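Local structure of hypothetical protein PH1789 (Pyrococcus horikoshii, 1WR2) at residues 32-37 with 225-230. The protein is of unknown function but belongs to the ATP-grasp superfamily, built from two antiparallel beta sheets with packed helices. Numbering follows the deposited sequence.
Sequences YGLPVP and AVIVDS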
ATOM      1  N   TYR A  32       3.094  -2.818 -12.396  1.00 43.61           N
ATOM      2  CA  TYR A  32       1.818  -2.932 -13.088  1.00 42.93           C
ATOM      3  C   TYR A  32       1.172  -1.568 -13.319  1.00 41.63           C
ATOM      4  O   TYR A  32      -0.021  -1.461 -13.602  1.00 40.64           O
ATOM      5  CB  TYR A  32       0.885  -3.869 -12.310  1.00 42.75           C
ATOM      6  CG  TYR A  32       1.126  -5.330 -12.630  1.00 42.65           C
ATOM      7  CD1 TYR A  32       0.376  -5.980 -13.608  1.00 43.68           C
ATOM      8  CD2 TYR A  32       2.141  -6.048 -11.998  1.00 42.26           C
ATOM      9  CE1 TYR A  32       0.634  -7.309 -13.951  1.00 44.18           C
ATOM     10  CE2 TYR A  32       2.407  -7.374 -12.336  1.00 43.72           C
ATOM     11  CZ  TYR A  32       1.646  -7.995 -13.315  1.00 43.47           C
ATOM     12  OH  TYR A  32       1.894  -9.304 -13.650  1.00 45.91           O
ATOM     13  N   GLY A  33       1.974  -0.520 -13.182  1.00 40.61           N
ATOM     14  CA  GLY A  33       1.488   0.825 -13.429  1.00 39.92           C
ATOM     15  C   GLY A  33       0.551   1.464 -12.428  1.00 39.29           C
ATOM     16  O   GLY A  33      -0.033   2.502 -12.728  1.00 39.18           O
ATOM     17  N   LEU A  34       0.396   0.860 -11.255  1.00 38.39           N
ATOM     18  CA  LEU A  34      -0.468   1.412 -10.212  1.00 36.59           C
ATOM     19  C   LEU A  34       0.132   2.720  -9.699  1.00 36.27           C
ATOM     20  O   LEU A  34       1.345   2.892  -9.711  1.00 33.95           O
ATOM     21  CB  LEU A  34      -0.615   0.400  -9.070  1.00 36.20           C
ATOM     22  CG  LEU A  34      -1.603  -0.724  -9.385  1.00 35.36           C
ATOM     23  CD1 LEU A  34      -1.374  -1.924  -8.484  1.00 35.93           C
ATOM     24  CD2 LEU A  34      -3.020  -0.166  -9.216  1.00 35.89           C
ATOM     25  N   PRO A  35      -0.715   3.652  -9.227  1.00 35.97           N
ATOM     26  CA  PRO A  35      -0.248   4.946  -8.722  1.00 37.01           C
ATOM     27  C   PRO A  35       0.480   4.956  -7.384  1.00 37.59           C
ATOM     28  O   PRO A  35      -0.127   5.176  -6.342  1.00 40.28           O
ATOM     29  CB  PRO A  35      -1.524   5.768  -8.673  1.00 37.71           C
ATOM     30  CG  PRO A  35      -2.528   4.743  -8.237  1.00 35.52           C
ATOM     31  CD  PRO A  35      -2.183   3.559  -9.134  1.00 35.60           C
ATOM     32  N   VAL A  36       1.783   4.720  -7.427  1.00 37.25           N
ATOM     33  CA  VAL A  36       2.614   4.739  -6.229  1.00 37.30           C
ATOM     34  C   VAL A  36       3.602   5.888  -6.405  1.00 39.22           C
ATOM     35  O   VAL A  36       4.392   5.887  -7.346  1.00 40.04           O
ATOM     36  CB  VAL A  36       3.421   3.439  -6.080  1.00 37.90           C
ATOM     37  CG1 VAL A  36       4.342   3.542  -4.869  1.00 39.24           C
ATOM     38  CG2 VAL A  36       2.478   2.246  -5.959  1.00 38.74           C
ATOM     39  N   PRO A  37       3.579   6.877  -5.497  1.00 39.37           N
ATOM     40  CA  PRO A  37       4.486   8.024  -5.588  1.00 39.48           C
ATOM     41  C   PRO A  37       5.945   7.669  -5.309  1.00 39.93           C
ATOM     42  O   PRO A  37       6.244   6.622  -4.726  1.00 38.76           O
ATOM     43  CB  PRO A  37       3.908   8.991  -4.559  1.00 39.27           C
ATOM     44  CG  PRO A  37       3.414   8.056  -3.492  1.00 41.85           C
ATOM     45  CD  PRO A  37       2.729   6.972  -4.297  1.00 39.75           C
ATOM     46  N   ALA A 225      -5.636   9.137  -8.290  1.00 48.22           N
ATOM     47  CA  ALA A 225      -5.535   8.669  -6.913  1.00 46.35           C
ATOM     48  C   ALA A 225      -4.093   8.284  -6.605  1.00 45.46           C
ATOM     49  O   ALA A 225      -3.240   8.283  -7.495  1.00 46.15           O
ATOM     50  CB  ALA A 225      -6.447   7.471  -6.712  1.00 44.51           C
ATOM     51  N   VAL A 226      -3.828   7.945  -5.347  1.00 42.47           N
ATOM     52  CA  VAL A 226      -2.484   7.562  -4.936  1.00 41.08           C
ATOM     53  C   VAL A 226      -2.510   6.496  -3.836  1.00 39.70           C
ATOM     54  O   VAL A 226      -3.311   6.563  -2.905  1.00 39.16           O
ATOM     55  CB  VAL A 226      -1.690   8.802  -4.448  1.00 39.50           C
ATOM     56  CG1 VAL A 226      -2.280   9.336  -3.154  1.00 39.23           C
ATOM     57  CG2 VAL A 226      -0.229   8.452  -4.282  1.00 41.65           C
ATOM     58  N   ILE A 227      -1.637   5.503  -3.968  1.00 37.82           N
ATOM     59  CA  ILE A 227      -1.529   4.413  -2.998  1.00 36.36           C
ATOM     60  C   ILE A 227      -0.565   4.834  -1.890  1.00 35.55           C
ATOM     61  O   ILE A 227       0.591   5.153  -2.155  1.00 36.05           O
ATOM     62  CB  ILE A 227      -1.000   3.144  -3.679  1.00 34.00           C
ATOM     63  CG1 ILE A 227      -1.995   2.687  -4.750  1.00 33.29           C
ATOM     64  CG2 ILE A 227      -0.753   2.058  -2.651  1.00 34.32           C
ATOM     65  CD1 ILE A 227      -1.436   1.639  -5.701  1.00 32.49           C
ATOM     66  N   VAL A 228      -1.037   4.828  -0.650  1.00 33.06           N
ATOM     67  CA  VAL A 228      -0.206   5.245   0.469  1.00 31.85           C
ATOM     68  C   VAL A 228       0.586   4.133   1.143  1.00 32.72           C
ATOM     69  O   VAL A 228       1.735   4.335   1.546  1.00 32.69           O
ATOM     70  CB  VAL A 228      -1.062   5.989   1.511  1.00 32.71           C
ATOM     71  CG1 VAL A 228      -0.196   6.478   2.663  1.00 33.74           C
ATOM     72  CG2 VAL A 228      -1.764   7.161   0.836  1.00 29.19           C
ATOM     73  N   ASP A 229      -0.016   2.960   1.278  1.00 33.40           N
ATOM     74  CA  ASP A 229       0.670   1.827   1.896  1.00 33.92           C
ATOM     75  C   ASP A 229       0.118   0.585   1.213  1.00 34.38           C
ATOM     76  O   ASP A 229      -0.938   0.644   0.582  1.00 34.76           O
ATOM     77  CB  ASP A 229       0.367   1.770   3.397  1.00 34.72           C
ATOM     78  CG  ASP A 229       1.397   0.962   4.175  1.00 37.69           C
ATOM     79  OD1 ASP A 229       2.016   0.051   3.594  1.00 38.69           O
ATOM     80  OD2 ASP A 229       1.584   1.229   5.378  1.00 37.12           O
ATOM     81  N   SER A 230       0.824  -0.529   1.337  1.00 34.37           N
ATOM     82  CA  SER A 230       0.393  -1.778   0.720  1.00 35.37           C
ATOM     83  C   SER A 230       1.070  -2.969   1.379  1.00 36.13           C
ATOM     84  O   SER A 230       2.191  -2.864   1.882  1.00 33.94           O
ATOM     85  CB  SER A 230       0.733  -1.783  -0.775  1.00 33.50           C
ATOM     86  OG  SER A 230       0.428  -3.032  -1.378  1.00 31.16           O
TER
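Leu34 opens the contact by laying its CB against CD1 of Ile227, 3.7 Å apart, where the loop between helix 22-30 and strand 40-42 of this ATP-grasp fold passes over the start of strand 225-234. The paths of 34-37 and 225-227 lie 82° apart, so the loop crosses the strand instead of pairing along it. Pro35 is the centre of an inverse gamma turn, marked by a weak bond from Val36 N to Leu34 O. Its own carbonyl faces the strand: Pro35 O accepts Ile227 N at 2.8 Å, and a C=O...N angle of 176° puts the donor almost straight out from the carbonyl. On the same residue, Pro35 CB lies 3.3 Å from Ala225 O, while CD meets CD1 of Ile227. That isoleucine side chain stands about perpendicular to the proline; Ile227 CG1, anti to its carbonyl carbon (chi1 -63°), passes 3.5 Å from Pro35 O, and CD1 continues toward Leu34. Val36 CG2 lies 4.0 Å from Ile227 CD1, which therefore touches three successive loop residues, while Leu213 of the adjacent strand 208-218 also packs on Ile227. Leu116, from another loop, touches both Pro37 and Val226. Between these two the packing is tight, with Pro37 CD only 3.3 Å from Val226 CG2 and 3.5 Å from Ile227 O.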